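Local coordinates for protein amine oxidase (Emericella nidulans, PDB 3PGB) that probably oxidises primary amines with molecular oxygen, using a copper ion and a topaquinone cofactor made from one of its own tyrosines, at residues 430-435 / 439-444. Residues are numbered along the deposited sequence; the frame is centred on the assembly and turned at random.
Sequences TSFYKD and HTHVDS
F432 and H439 face each other as a hydrogen-bonded antiparallel pair. F432 N gives to H439 O at 2.8 Å, and H439 N gives back to F432 O at 2.9 Å. T430 and H441 form the next such pair. It is less even: H441 N lies 2.7 Å from T430 O, but T430 N is 3.3 Å from H441 O. H441 O also accepts from S444 OG, which comes from above the carbonyl plane, on the face opposite to T430 N. The S444 hydroxyl in turn accepts from T430 OG1 at 2.7 Å. S444 follows the corner at V442 and D443.

These bonds build a beta hairpin of strands 426-434 and 437-451 in the copper amine oxidase enzyme domain. Strand 776-781 pairs with 437-451, and T440 is hydrogen-bonded through its backbone to V777.

F432, H439 and H441 cluster on one face. F432 has CG between its backbone N and carbonyl carbon (chi1 74°), which stands the ring up beside both histidines. F432 CE2 comes within 3.2 Å of H439 CB, and the ring planes meet obliquely at 33°. The H441 ring is nearly parallel to that of F432 but slid aside, with NE2 3.4 Å from F432 CE2. H439 ND1 is hydrogen-bonded to D776 and NE2 to E437; H441 NE2 is hydrogen-bonded to the P410 carbonyl. The aliphatic chain of K434 passes the H439 imidazole, and its NZ makes a salt bridge with D435.

On the other face, S431 CB meets T440 OG1 at 3.7 Å, and T440 also touches an N-acetylglucosamine attached to the protein.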
loop_
_atom_site.group_PDB
_atom_site.type_symbol
_atom_site.label_atom_id
_atom_site.label_comp_id
_atom_site.label_asym_id
_atom_site.label_seq_id
_atom_site.Cartn_x
_atom_site.Cartn_y
_atom_site.Cartn_z
ATOM N N THR A 430 23.206 17.275 2.600
ATOM C CA THR A 430 23.449 16.708 3.917
ATOM C C THR A 430 24.947 16.470 4.027
ATOM O O THR A 430 25.619 16.256 3.019
ATOM C CB THR A 430 22.697 15.376 4.149
ATOM O OG1 THR A 430 23.016 14.434 3.113
ATOM C CG2 THR A 430 21.189 15.598 4.206
ATOM N N SER A 431 25.472 16.526 5.244
ATOM C CA SER A 431 26.885 16.230 5.473
ATOM C C SER A 431 27.063 15.289 6.648
ATOM O O SER A 431 26.135 15.064 7.431
ATOM C CB SER A 431 27.679 17.516 5.714
ATOM O OG SER A 431 27.123 18.253 6.782
ATOM N N PHE A 432 28.261 14.725 6.749
ATOM C CA PHE A 432 28.635 13.939 7.917
ATOM C C PHE A 432 30.126 14.063 8.214
ATOM O O PHE A 432 30.932 14.360 7.327
ATOM C CB PHE A 432 28.246 12.475 7.725
ATOM C CG PHE A 432 29.122 11.732 6.761
ATOM C CD1 PHE A 432 30.073 10.839 7.220
ATOM C CD2 PHE A 432 28.988 11.920 5.393
ATOM C CE1 PHE A 432 30.877 10.147 6.331
ATOM C CE2 PHE A 432 29.786 11.229 4.500
ATOM C CZ PHE A 432 30.734 10.345 4.970
ATOM N N TYR A 433 30.476 13.836 9.473
ATOM C CA TYR A 433 31.856 13.917 9.911
ATOM C C TYR A 433 32.469 12.537 9.862
ATOM O O TYR A 433 31.873 11.585 10.352
ATOM C CB TYR A 433 31.937 14.467 11.340
ATOM C CG TYR A 433 33.326 14.408 11.939
ATOM C CD1 TYR A 433 34.173 15.506 11.886
ATOM C CD2 TYR A 433 33.796 13.251 12.551
ATOM C CE1 TYR A 433 35.449 15.458 12.435
ATOM C CE2 TYR A 433 35.071 13.193 13.096
ATOM C CZ TYR A 433 35.893 14.302 13.034
ATOM O OH TYR A 433 37.155 14.250 13.574
ATOM N N LYS A 434 33.647 12.427 9.257
ATOM C CA LYS A 434 34.505 11.262 9.462
ATOM C C LYS A 434 35.961 11.598 9.142
ATOM O O LYS A 434 36.240 12.379 8.238
ATOM C CB LYS A 434 34.020 10.044 8.655
ATOM C CG LYS A 434 34.591 9.879 7.237
ATOM C CD LYS A 434 34.282 8.473 6.706
ATOM C CE LYS A 434 34.672 8.283 5.237
ATOM N NZ LYS A 434 35.805 7.319 5.062
ATOM N N ASP A 435 36.878 11.007 9.901
ATOM C CA ASP A 435 38.310 11.124 9.638
ATOM C C ASP A 435 38.777 12.581 9.604
ATOM O O ASP A 435 39.474 12.994 8.685
ATOM C CB ASP A 435 38.669 10.398 8.334
ATOM C CG ASP A 435 38.148 8.964 8.297
ATOM O OD1 ASP A 435 38.111 8.315 9.359
ATOM O OD2 ASP A 435 37.774 8.486 7.206
ATOM N N HIS A 439 32.276 15.620 5.097
ATOM C CA HIS A 439 31.883 15.134 3.793
ATOM C C HIS A 439 30.492 15.689 3.551
ATOM O O HIS A 439 29.606 15.508 4.384
ATOM C CB HIS A 439 31.864 13.603 3.797
ATOM C CG HIS A 439 33.219 12.978 3.936
ATOM N ND1 HIS A 439 33.754 12.141 2.980
ATOM C CD2 HIS A 439 34.151 13.075 4.916
ATOM C CE1 HIS A 439 34.956 11.747 3.366
ATOM N NE2 HIS A 439 35.220 12.299 4.537
ATOM N N THR A 440 30.315 16.388 2.433
ATOM C CA THR A 440 29.008 16.894 2.035
ATOM C C THR A 440 28.503 16.082 0.846
ATOM O O THR A 440 29.198 15.948 -0.163
ATOM C CB THR A 440 29.061 18.397 1.671
ATOM O OG1 THR A 440 29.301 19.168 2.855
ATOM C CG2 THR A 440 27.743 18.858 1.034
ATOM N N HIS A 441 27.306 15.519 0.996
ATOM C CA HIS A 441 26.598 14.865 -0.095
ATOM C C HIS A 441 25.691 15.899 -0.739
ATOM O O HIS A 441 24.654 16.265 -0.176
ATOM C CB HIS A 441 25.754 13.695 0.416
ATOM C CG HIS A 441 26.561 12.543 0.927
ATOM N ND1 HIS A 441 27.624 12.010 0.226
ATOM C CD2 HIS A 441 26.453 11.815 2.064
ATOM C CE1 HIS A 441 28.140 11.006 0.913
ATOM N NE2 HIS A 441 27.444 10.863 2.029
ATOM N N VAL A 442 26.087 16.373 -1.917
ATOM C CA VAL A 442 25.351 17.425 -2.598
ATOM C C VAL A 442 24.032 16.870 -3.101
ATOM O O VAL A 442 24.007 15.796 -3.681
ATOM C CB VAL A 442 26.150 17.995 -3.788
ATOM C CG1 VAL A 442 25.297 18.987 -4.586
ATOM C CG2 VAL A 442 27.425 18.652 -3.297
ATOM N N ASP A 443 22.944 17.596 -2.864
ATOM C CA ASP A 443 21.637 17.219 -3.384
ATOM C C ASP A 443 21.327 15.760 -3.064
ATOM O O ASP A 443 21.109 14.934 -3.959
ATOM C CB ASP A 443 21.574 17.474 -4.890
ATOM C CG ASP A 443 21.810 18.934 -5.250
ATOM O OD1 ASP A 443 22.213 19.196 -6.403
ATOM O OD2 ASP A 443 21.590 19.818 -4.396
ATOM N N SER A 444 21.326 15.460 -1.769
ATOM C CA SER A 444 21.018 14.125 -1.267
ATOM C C SER A 444 19.621 14.044 -0.638
ATOM O O SER A 444 19.071 12.960 -0.528
ATOM C CB SER A 444 22.083 13.679 -0.269
ATOM O OG SER A 444 22.520 14.762 0.528
#